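Local coordinates for putative tRNA (Adenine(37)-N6)-methyltransferase (Pseudomonas aeruginosa, PDB 7BU1), which binds S-adenosylmethionine and probably methylates the threonylcarbamoyl-modified adenosine at position 37 of tRNA, at residues L65-Q70 against N103-S108; S108-E113 against S123-L128. One frame throughout, in Å; residues are numbered along the deposited sequence.

Contact 1: L65-Q70 against N103-S108. With SAM (S-adenosylmethionine), chain D.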
# COMPACT_ATOMS: atom_id res chain seq x y z
N LEU B 65 -1.63 1.78 7.47
CA LEU B 65 -0.53 0.95 7.94
C LEU B 65 -0.75 0.69 9.43
O LEU B 65 -1.00 1.64 10.19
CB LEU B 65 0.82 1.63 7.71
CG LEU B 65 1.16 2.00 6.28
CD1 LEU B 65 2.56 2.57 6.20
CD2 LEU B 65 1.04 0.79 5.38
N PHE B 66 -0.70 -0.58 9.83
CA PHE B 66 -1.07 -0.94 11.19
C PHE B 66 -0.16 -2.05 11.72
O PHE B 66 0.62 -2.65 10.98
CB PHE B 66 -2.54 -1.36 11.26
CG PHE B 66 -2.87 -2.55 10.39
CD1 PHE B 66 -3.18 -2.37 9.05
CD2 PHE B 66 -2.91 -3.83 10.92
CE1 PHE B 66 -3.51 -3.46 8.24
CE2 PHE B 66 -3.24 -4.92 10.12
CZ PHE B 66 -3.54 -4.74 8.78
N LEU B 67 -0.29 -2.32 13.01
CA LEU B 67 0.43 -3.40 13.66
C LEU B 67 -0.48 -4.60 13.84
O LEU B 67 -1.61 -4.46 14.33
CB LEU B 67 0.96 -2.95 15.02
CG LEU B 67 2.09 -1.93 15.03
CD1 LEU B 67 2.52 -1.68 16.46
CD2 LEU B 67 3.24 -2.43 14.18
N PHE B 68 0.01 -5.78 13.45
CA PHE B 68 -0.68 -7.06 13.67
C PHE B 68 -0.51 -7.47 15.13
O PHE B 68 0.22 -8.40 15.47
CB PHE B 68 -0.10 -8.15 12.77
CG PHE B 68 -0.45 -8.01 11.31
CD1 PHE B 68 -1.75 -8.20 10.87
CD2 PHE B 68 0.54 -7.75 10.38
CE1 PHE B 68 -2.06 -8.11 9.52
CE2 PHE B 68 0.24 -7.66 9.03
CZ PHE B 68 -1.06 -7.83 8.60
N HIS B 69 -1.21 -6.75 16.01
CA HIS B 69 -0.95 -6.95 17.43
C HIS B 69 -1.41 -8.31 17.94
O HIS B 69 -0.90 -8.76 18.98
CB HIS B 69 -1.61 -5.83 18.25
CG HIS B 69 -3.11 -5.89 18.28
ND1 HIS B 69 -3.89 -5.68 17.16
CD2 HIS B 69 -3.97 -6.12 19.30
CE1 HIS B 69 -5.17 -5.80 17.48
NE2 HIS B 69 -5.24 -6.06 18.78
N GLN B 70 -2.32 -9.00 17.24
CA GLN B 70 -2.78 -10.32 17.65
C GLN B 70 -2.23 -11.43 16.77
O GLN B 70 -2.85 -12.49 16.63
CB GLN B 70 -4.31 -10.40 17.67
CG GLN B 70 -4.98 -9.26 18.38
CD GLN B 70 -5.47 -9.64 19.75
OE1 GLN B 70 -4.84 -10.45 20.45
NE2 GLN B 70 -6.59 -9.06 20.16
N ASN B 103 8.57 -7.32 10.46
CA ASN B 103 8.37 -6.09 11.23
C ASN B 103 6.95 -5.97 11.75
O ASN B 103 6.65 -5.03 12.49
CB ASN B 103 8.73 -4.85 10.40
CG ASN B 103 10.24 -4.58 10.35
OD1 ASN B 103 10.89 -4.34 11.38
ND2 ASN B 103 10.80 -4.62 9.15
N GLY B 104 6.08 -6.90 11.36
CA GLY B 104 4.71 -7.00 11.84
C GLY B 104 3.80 -5.85 11.44
O GLY B 104 2.92 -5.47 12.22
N ILE B 105 3.96 -5.31 10.23
CA ILE B 105 3.18 -4.17 9.76
C ILE B 105 2.20 -4.65 8.70
O ILE B 105 2.57 -5.37 7.77
CB ILE B 105 4.08 -3.05 9.20
CG1 ILE B 105 4.96 -2.47 10.31
CG2 ILE B 105 3.25 -1.92 8.59
CD1 ILE B 105 6.10 -1.65 9.79
N GLY B 106 0.93 -4.25 8.86
CA GLY B 106 -0.08 -4.54 7.87
C GLY B 106 -0.44 -3.31 7.05
O GLY B 106 -0.06 -2.18 7.38
N GLN B 107 -1.15 -3.55 5.95
CA GLN B 107 -1.55 -2.49 5.03
C GLN B 107 -2.86 -2.88 4.37
O GLN B 107 -2.96 -3.93 3.72
CB GLN B 107 -0.45 -2.19 4.00
CG GLN B 107 -0.61 -2.74 2.61
CD GLN B 107 0.33 -2.10 1.62
OE1 GLN B 107 1.52 -1.94 1.91
NE2 GLN B 107 -0.17 -1.76 0.45
N SER B 108 -3.89 -2.07 4.58
CA SER B 108 -5.21 -2.32 4.00
C SER B 108 -5.74 -1.02 3.43
O SER B 108 -5.48 0.06 3.97
CB SER B 108 -6.21 -2.85 5.03
OG SER B 108 -5.74 -4.03 5.65
N SAM D . -4.81 -6.43 4.03
CA SAM D . -3.86 -6.62 5.14
C SAM D . -2.42 -6.70 4.61
O SAM D . -1.52 -6.32 5.37
OXT SAM D . -2.26 -7.12 3.45
CB SAM D . -4.19 -7.88 5.96
CG SAM D . -4.03 -9.14 5.11
SD SAM D . -4.30 -10.63 6.14
CE SAM D . -3.95 -12.08 5.15
C5' SAM D . -6.04 -10.76 6.65
C4' SAM D . -6.08 -11.07 8.13
O4' SAM D . -5.58 -9.94 8.84
C3' SAM D . -7.49 -11.01 8.61
O3' SAM D . -8.22 -12.17 8.27
C2' SAM D . -7.31 -10.89 10.10
O2' SAM D . -7.39 -12.16 10.73
C1' SAM D . -5.86 -10.39 10.17
N9 SAM D . -5.73 -9.30 11.14
C8 SAM D . -6.41 -8.17 11.09
N7 SAM D . -6.05 -7.43 12.14
C5 SAM D . -5.14 -8.12 12.83
C6 SAM D . -4.46 -7.81 13.93
N6 SAM D . -4.71 -6.62 14.48
N1 SAM D . -3.57 -8.67 14.46
C2 SAM D . -3.35 -9.89 13.84
N3 SAM D . -4.08 -10.18 12.68
C4 SAM D . -4.94 -9.28 12.20
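Phe66 and Gly106 face each other as an antiparallel hydrogen-bonded pair and illustrate how a glycine in a strand can become a seat for aromatic rings. The backbone bonds come first: Phe66 N donates to Gly106 O, and Gly106 N returns a shorter bond of 2.7 Å to Phe66 O. Beyond the end of the strand, Phe68 N reaches Gly104 O at 3.2 Å, and Phe68 is the centre of an inverse gamma turn. Leu65 and Leu67 pair with Gln107 and Ile105 in the non-hydrogen-bonded positions.

The aromatic contacts lie on the other side of the sheet. With CG set between its own backbone N and carbonyl carbon (chi1 60°), the Phe66 ring folds back over the neighbouring strand, and Gly106 CA sits 3.7 Å from the ring centroid in a CH-pi contact over one face. Phe68 brings CE2 to 3.3 Å from the same Gly106 CA, while the opposite edge of its ring, through CD1, meets the adenine.

Across from the aromatic pair, Leu65 lies alongside Gln107, its CD2 3.6 Å from Gln107 CB.

Polar backbone atoms grip the cofactor at both ends. Gln107 N gives a nearly straight bond of 2.9 Å to SAM O, and Gln70 N bonds to SAM N1, so carboxylate and adenine are both held by main-chain amides.

Strand 61-67 lies between 105-116 and 132-138 in the antiparallel barrel; Leu65 and Leu67 hydrogen-bond to the latter, and Ile105 O accepts from Lys137 of the second subunit.

Contact 2: S108-E113 against S123-L128. With SAM (S-adenosylmethionine), chain D.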
# COMPACT_ATOMS: atom_id res chain seq x y z
N SER B 108 -3.89 -2.07 4.58
CA SER B 108 -5.21 -2.32 4.00
C SER B 108 -5.74 -1.02 3.43
O SER B 108 -5.48 0.06 3.97
CB SER B 108 -6.21 -2.85 5.03
OG SER B 108 -5.74 -4.03 5.65
N VAL B 109 -6.45 -1.13 2.31
CA VAL B 109 -7.18 0.00 1.77
C VAL B 109 -8.65 -0.20 2.12
O VAL B 109 -9.24 -1.23 1.78
CB VAL B 109 -6.97 0.17 0.26
CG1 VAL B 109 -7.18 -1.13 -0.47
CG2 VAL B 109 -7.88 1.27 -0.28
N VAL B 110 -9.22 0.77 2.83
CA VAL B 110 -10.60 0.72 3.27
C VAL B 110 -11.30 1.98 2.76
O VAL B 110 -10.67 2.99 2.45
CB VAL B 110 -10.72 0.61 4.80
CG1 VAL B 110 -10.08 -0.67 5.27
CG2 VAL B 110 -10.07 1.81 5.49
N ARG B 111 -12.62 1.90 2.66
CA ARG B 111 -13.40 3.05 2.26
C ARG B 111 -13.49 4.03 3.42
O ARG B 111 -13.63 3.64 4.58
CB ARG B 111 -14.81 2.64 1.83
CG ARG B 111 -15.62 3.83 1.33
CD ARG B 111 -17.02 3.43 0.93
NE ARG B 111 -17.08 3.03 -0.47
CZ ARG B 111 -17.09 3.89 -1.49
NH1 ARG B 111 -17.04 5.20 -1.26
NH2 ARG B 111 -17.15 3.44 -2.74
N LEU B 112 -13.37 5.32 3.09
CA LEU B 112 -13.56 6.39 4.07
C LEU B 112 -14.98 6.92 3.92
O LEU B 112 -15.31 7.54 2.90
CB LEU B 112 -12.53 7.50 3.89
CG LEU B 112 -12.76 8.71 4.79
CD1 LEU B 112 -12.67 8.31 6.26
CD2 LEU B 112 -11.76 9.84 4.46
N GLU B 113 -15.81 6.68 4.92
CA GLU B 113 -17.19 7.14 4.87
C GLU B 113 -17.34 8.57 5.36
O GLU B 113 -18.16 9.32 4.82
CB GLU B 113 -18.08 6.22 5.72
CG GLU B 113 -18.02 4.78 5.30
CD GLU B 113 -19.16 3.97 5.87
OE1 GLU B 113 -19.82 3.24 5.09
OE2 GLU B 113 -19.40 4.08 7.10
N SER B 123 -15.21 1.65 6.32
CA SER B 123 -16.10 0.64 5.76
C SER B 123 -15.28 -0.34 4.91
O SER B 123 -14.29 0.04 4.29
CB SER B 123 -17.21 1.29 4.92
OG SER B 123 -17.60 0.48 3.83
N GLY B 124 -15.72 -1.60 4.89
CA GLY B 124 -15.03 -2.63 4.13
C GLY B 124 -13.68 -3.01 4.70
O GLY B 124 -12.74 -3.27 3.94
N ILE B 125 -13.58 -3.06 6.03
CA ILE B 125 -12.32 -3.28 6.73
C ILE B 125 -12.06 -4.77 6.90
O ILE B 125 -12.97 -5.60 6.95
CB ILE B 125 -12.33 -2.57 8.09
CG1 ILE B 125 -13.36 -3.24 9.02
CG2 ILE B 125 -12.63 -1.09 7.94
CD1 ILE B 125 -13.36 -2.69 10.41
N ASP B 126 -10.78 -5.11 7.07
CA ASP B 126 -10.34 -6.45 7.39
C ASP B 126 -9.55 -6.46 8.70
O ASP B 126 -8.68 -7.31 8.90
CB ASP B 126 -9.51 -7.05 6.26
CG ASP B 126 -8.25 -6.23 5.94
OD1 ASP B 126 -8.21 -5.04 6.29
OD2 ASP B 126 -7.30 -6.78 5.34
N LEU B 127 -9.81 -5.49 9.58
CA LEU B 127 -8.98 -5.23 10.74
C LEU B 127 -9.66 -5.68 12.03
O LEU B 127 -10.85 -5.43 12.23
CB LEU B 127 -8.66 -3.74 10.86
CG LEU B 127 -8.09 -3.08 9.61
CD1 LEU B 127 -7.61 -1.67 9.97
CD2 LEU B 127 -6.97 -3.93 9.03
N LEU B 128 -8.88 -6.32 12.90
CA LEU B 128 -9.38 -6.76 14.19
C LEU B 128 -9.70 -5.57 15.08
O LEU B 128 -9.13 -4.48 14.95
CB LEU B 128 -8.36 -7.65 14.88
CG LEU B 128 -8.49 -9.16 14.73
CD1 LEU B 128 -7.42 -9.83 15.58
CD2 LEU B 128 -9.88 -9.63 15.14
N SAM D . -4.81 -6.43 4.03
CA SAM D . -3.86 -6.62 5.14
C SAM D . -2.42 -6.70 4.61
O SAM D . -1.52 -6.32 5.37
OXT SAM D . -2.26 -7.12 3.45
CB SAM D . -4.19 -7.88 5.96
CG SAM D . -4.03 -9.14 5.11
SD SAM D . -4.30 -10.63 6.14
CE SAM D . -3.95 -12.08 5.15
C5' SAM D . -6.04 -10.76 6.65
C4' SAM D . -6.08 -11.07 8.13
O4' SAM D . -5.58 -9.94 8.84
C3' SAM D . -7.49 -11.01 8.61
O3' SAM D . -8.22 -12.17 8.27
C2' SAM D . -7.31 -10.89 10.10
O2' SAM D . -7.39 -12.16 10.73
C1' SAM D . -5.86 -10.39 10.17
N9 SAM D . -5.73 -9.30 11.14
C8 SAM D . -6.41 -8.17 11.09
N7 SAM D . -6.05 -7.43 12.14
C5 SAM D . -5.14 -8.12 12.83
C6 SAM D . -4.46 -7.81 13.93
N6 SAM D . -4.71 -6.62 14.48
N1 SAM D . -3.57 -8.67 14.46
C2 SAM D . -3.35 -9.89 13.84
N3 SAM D . -4.08 -10.18 12.68
C4 SAM D . -4.94 -9.28 12.20
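Asp126 meets Ser108 and the cofactor with the two oxygens of one carboxylate. From CB, its CG stands between the backbone N and the carbonyl carbon (chi1 60°), which turns the carboxylate toward the strand and sets CG 3.4 Å from Ser108 OG. OD1 accepts the Ser108 hydroxyl at 2.7 Å from OG, through the syn lone pair on the side of the other oxygen. OD2 takes the amino nitrogen, SAM N, at 2.8 Å. Ser108 OG also accepts from SAM N, so serine and aspartate both bind the amino group of the methionine moiety, and the negative carboxylate would favour its ammonium form. Leu127 CD2 packs against Ser108 OG at 3.6 Å.

This pocket wall continues a barrel hairpin: strand 105-116 turns back into 119-123, and Arg111 and Ser123 form an antiparallel hydrogen-bonded pair. Arg111 N bonds to Ser123 O, and Ser123 N to Arg111 O. Past this pair the chain leaves the strand at Gly124, whose positive phi, readily adopted by glycine, turns it aside.

Between the two ends, Val110 CG1 meets Ile125 CG2 at 3.7 Å, the side chains crossing at a slant. Glu113 lays its carboxylate beside Ser123 CB, with OE2 salt-bridged to Arg38, while the guanidinium of Arg111 reaches Asp148 of the second subunit.

How the contacts relate
Contacts 1 and 2 lie in series along one strand, 105-116, with centres about 14 Å apart and Ser108 common to both. In the antiparallel barrel this strand has 61-67 on one side, used by contact 1, and 119-123 on the other, whose end and following loop serve contact 2. They also touch directly: Phe66 CZ packs on Leu127 CD2 at 3.5 Å, and Gln70 CG meets Leu128 CD1 at 3.8 Å. One S-adenosylmethionine is held by strand 105-116 (Gln107, Ser108) and by the loops that follow strands 61-67 (Gln70) and 119-123 (Asp126). Both contacts also reach the second subunit, which places the cofactor site close to the dimer interface.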